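Local coordinates for putative methyl-accepting chemotaxis signal transduction protein (Campylobacter jejuni, PDB 6W3X) that probably senses amino acids such as the bound valine through a dCache-type periplasmic sensor region and passes the signal on to the chemotaxis machinery, at residues A[76-81]-A[157-162]. Residues are numbered along the deposited sequence; the frame is centred on the assembly and turned at random.
Sequences INALNV and LGVDIP. With VAL (valine), chain C.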
ATOM      1  N   ILE A  76       6.448  -7.596 -12.942  0.62  7.82           N
ATOM      2  CA  ILE A  76       6.378  -6.568 -11.888  0.62  9.63           C
ATOM      3  C   ILE A  76       7.258  -6.937 -10.661  0.62  9.64           C
ATOM      4  O   ILE A  76       7.342  -6.158  -9.707  0.62 10.53           O
ATOM      5  CB  ILE A  76       4.905  -6.229 -11.507  0.62 11.26           C
ATOM      6  CG1 ILE A  76       4.755  -4.778 -11.000  0.62 12.84           C
ATOM      7  CG2 ILE A  76       4.325  -7.261 -10.516  0.62  9.19           C
ATOM      8  CD1 ILE A  76       3.292  -4.331 -10.829  0.62 14.00           C
ATOM      9  N   ASN A  77       7.925  -8.098 -10.699  1.00  8.30           N
ATOM     10  CA  ASN A  77       8.673  -8.609  -9.543  1.00  7.99           C
ATOM     11  C   ASN A  77       7.765  -8.661  -8.305  1.00  8.55           C
ATOM     12  O   ASN A  77       8.167  -8.279  -7.214  1.00 11.44           O
ATOM     13  CB  ASN A  77       9.947  -7.823  -9.285  1.00  9.39           C
ATOM     14  CG  ASN A  77      10.862  -8.524  -8.324  1.00 14.27           C
ATOM     15  OD1 ASN A  77      10.867  -9.744  -8.240  1.00 18.36           O
ATOM     16  ND2 ASN A  77      11.607  -7.746  -7.551  1.00 18.47           N
ATOM     17  N   ALA A  78       6.580  -9.239  -8.469  1.00  7.49           N
ATOM     18  CA  ALA A  78       5.718  -9.513  -7.319  1.00  6.36           C
ATOM     19  C   ALA A  78       6.262 -10.710  -6.524  1.00  5.79           C
ATOM     20  O   ALA A  78       7.060 -11.523  -7.031  1.00  8.00           O
ATOM     21  CB  ALA A  78       4.284  -9.754  -7.752  1.00  7.45           C
ATOM     22  N   LEU A  79       5.828 -10.819  -5.277  0.69  6.23           N
ATOM     23  CA  LEU A  79       6.249 -11.933  -4.445  0.69  6.79           C
ATOM     24  C   LEU A  79       5.470 -13.218  -4.734  0.69  6.27           C
ATOM     25  O   LEU A  79       6.032 -14.289  -4.845  0.69  7.82           O
ATOM     26  CB  LEU A  79       6.133 -11.522  -2.994  0.69  7.62           C
ATOM     27  CG  LEU A  79       6.823 -12.465  -2.025  0.69  8.69           C
ATOM     28  CD1 LEU A  79       8.334 -12.404  -2.243  0.69 10.00           C
ATOM     29  CD2 LEU A  79       6.415 -12.150  -0.579  0.69 10.29           C
ATOM     30  N   ASN A  80       4.160 -13.060  -4.916  1.00  5.88           N
ATOM     31  CA  ASN A  80       3.258 -14.184  -5.204  1.00  5.75           C
ATOM     32  C   ASN A  80       2.178 -13.660  -6.120  1.00  5.33           C
ATOM     33  O   ASN A  80       1.694 -12.523  -5.898  1.00  5.56           O
ATOM     34  CB  ASN A  80       2.578 -14.789  -3.952  1.00  6.06           C
ATOM     35  CG  ASN A  80       3.539 -15.335  -2.948  1.00  6.39           C
ATOM     36  OD1 ASN A  80       4.258 -16.315  -3.209  1.00  8.09           O
ATOM     37  ND2 ASN A  80       3.527 -14.725  -1.762  1.00  7.54           N
ATOM     38  N   VAL A  81       1.722 -14.495  -7.064  1.00  5.58           N
ATOM     39  CA  VAL A  81       0.536 -14.184  -7.862  1.00  4.89           C
ATOM     40  C   VAL A  81      -0.230 -15.514  -7.937  1.00  5.40           C
ATOM     41  O   VAL A  81       0.358 -16.564  -8.220  1.00  6.23           O
ATOM     42  CB  VAL A  81       0.915 -13.666  -9.249  1.00  5.54           C
ATOM     43  CG1 VAL A  81      -0.323 -13.451 -10.110  1.00  8.18           C
ATOM     44  CG2 VAL A  81       1.719 -12.377  -9.175  1.00  5.50           C
ATOM     45  N   LEU A 157      -8.372 -13.864  -7.657  1.00  6.00           N
ATOM     46  CA  LEU A 157      -6.986 -13.524  -8.003  1.00  5.88           C
ATOM     47  C   LEU A 157      -6.352 -12.784  -6.813  1.00  5.52           C
ATOM     48  O   LEU A 157      -6.980 -11.921  -6.236  1.00  6.95           O
ATOM     49  CB  LEU A 157      -7.022 -12.616  -9.224  1.00  6.23           C
ATOM     50  CG  LEU A 157      -5.695 -12.121  -9.739  1.00  6.02           C
ATOM     51  CD1 LEU A 157      -4.802 -13.219 -10.286  1.00 10.35           C
ATOM     52  CD2 LEU A 157      -5.932 -11.085 -10.820  1.00  6.92           C
ATOM     53  N   GLY A 158      -5.105 -13.117  -6.528  1.00  5.36           N
ATOM     54  CA  GLY A 158      -4.312 -12.362  -5.556  1.00  4.96           C
ATOM     55  C   GLY A 158      -2.951 -12.037  -6.106  1.00  5.29           C
ATOM     56  O   GLY A 158      -2.319 -12.818  -6.831  1.00  6.14           O
ATOM     57  N   VAL A 159      -2.511 -10.843  -5.694  1.00  4.72           N
ATOM     58  CA  VAL A 159      -1.181 -10.332  -6.035  1.00  5.22           C
ATOM     59  C   VAL A 159      -0.524  -9.785  -4.779  1.00  5.03           C
ATOM     60  O   VAL A 159      -1.087  -8.880  -4.158  1.00  5.60           O
ATOM     61  CB  VAL A 159      -1.286  -9.226  -7.096  1.00  5.25           C
ATOM     62  CG1 VAL A 159       0.083  -8.572  -7.350  1.00  6.77           C
ATOM     63  CG2 VAL A 159      -1.898  -9.717  -8.368  1.00  5.77           C
ATOM     64  N   ASP A 160       0.628 -10.351  -4.381  1.00  5.01           N
ATOM     65  CA  ASP A 160       1.322  -9.915  -3.159  1.00  5.53           C
ATOM     66  C   ASP A 160       2.541  -9.081  -3.539  1.00  5.45           C
ATOM     67  O   ASP A 160       3.432  -9.574  -4.256  1.00  5.75           O
ATOM     68  CB  ASP A 160       1.831 -11.121  -2.349  1.00  5.75           C
ATOM     69  CG  ASP A 160       0.738 -11.975  -1.733  1.00  5.97           C
ATOM     70  OD1 ASP A 160      -0.444 -11.565  -1.744  1.00  6.30           O
ATOM     71  OD2 ASP A 160       1.126 -13.061  -1.263  1.00  6.84           O
ATOM     72  N   ILE A 161       2.536  -7.846  -3.089  1.00  6.03           N
ATOM     73  CA  ILE A 161       3.658  -6.957  -3.300  1.00  5.52           C
ATOM     74  C   ILE A 161       4.307  -6.690  -1.911  1.00  6.88           C
ATOM     75  O   ILE A 161       3.608  -6.362  -0.965  1.00  7.36           O
ATOM     76  CB  ILE A 161       3.185  -5.588  -3.894  1.00  5.82           C
ATOM     77  CG1 ILE A 161       2.343  -5.801  -5.141  1.00  6.91           C
ATOM     78  CG2 ILE A 161       4.357  -4.650  -4.116  1.00  7.22           C
ATOM     79  CD1 ILE A 161       3.062  -6.435  -6.292  1.00  8.33           C
ATOM     80  N   PRO A 162       5.645  -6.827  -1.795  1.00  6.59           N
ATOM     81  CA  PRO A 162       6.266  -6.533  -0.498  1.00  8.71           C
ATOM     82  C   PRO A 162       5.914  -5.147   0.015  1.00  7.92           C
ATOM     83  O   PRO A 162       6.049  -4.190  -0.741  1.00  7.85           O
ATOM     84  CB  PRO A 162       7.748  -6.680  -0.797  1.00 10.69           C
ATOM     85  CG  PRO A 162       7.835  -7.610  -1.961  1.00 12.70           C
ATOM     86  CD  PRO A 162       6.629  -7.251  -2.789  1.00  9.42           C
TER
HETATM   87  N   VAL C 301      -0.242 -14.236   0.879  1.00  7.62           N
HETATM   88  CA  VAL C 301      -1.302 -15.276   0.870  1.00  9.03           C
HETATM   89  C   VAL C 301      -1.709 -15.530   2.315  1.00  9.17           C
HETATM   90  O   VAL C 301      -0.837 -15.386   3.174  1.00 10.00           O
HETATM   91  CB  VAL C 301      -0.828 -16.610   0.237  1.00 10.44           C
HETATM   92  CG1 VAL C 301      -2.018 -17.515  -0.031  1.00 16.65           C
HETATM   93  CG2 VAL C 301      -0.113 -16.412  -1.091  1.00 11.43           C
HETATM   94  OXT VAL C 301      -2.861 -15.897   2.567  1.00 11.93           O
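Asn80 and Asp160 form an antiparallel hydrogen-bonded pair between strands 80-84 and 152-162, central neighbours in the sheet of the first PDC sensor domain. Asp160 N meets Asn80 O at 2.9 Å in an almost straight bond (177° at the hydrogen), and Leu79 N reaches Asp160 O at 2.9 Å, so Asp160 is tied through both backbone polar atoms. Both side chains rise from the same sheet face, with CG anti to the carbonyl carbon in each (chi1 -68° for Asp160). Asn80 ND2 thereby meets Asp160 OD2 at 3.0 Å on the anti side of the carboxylate. The amide and carboxylate planes stand 85° apart. The same OD2 accepts a hydrogen bond from the valine N at 2.8 Å, while OD1 is held by Tyr82 and Thr142; Asn80 ND2 also bonds Asp133, another ligand residue.

The reverse face is apolar. Ala78 CB packs on Ile161 CD1 at 3.8 Å, Val81 CG1 lies 4.4 Å from Val159 CG2, and Val81 packs against Leu43 of helix 4-48 and Leu69 of helix 58-76. Packing is looser toward the helix end, where Ile76 and Leu79 each adopt two conformers and Ile76 and Pro162 are partly exposed; Asn77, exposed, closes helix 58-76 as the C-prime residue of a Schellman motif.

Bonds from Thr142, Tyr82 and Asn80 restrain the Asp160 carboxylate and orient OD2 toward the ligand, consistent with recognition of its amino group.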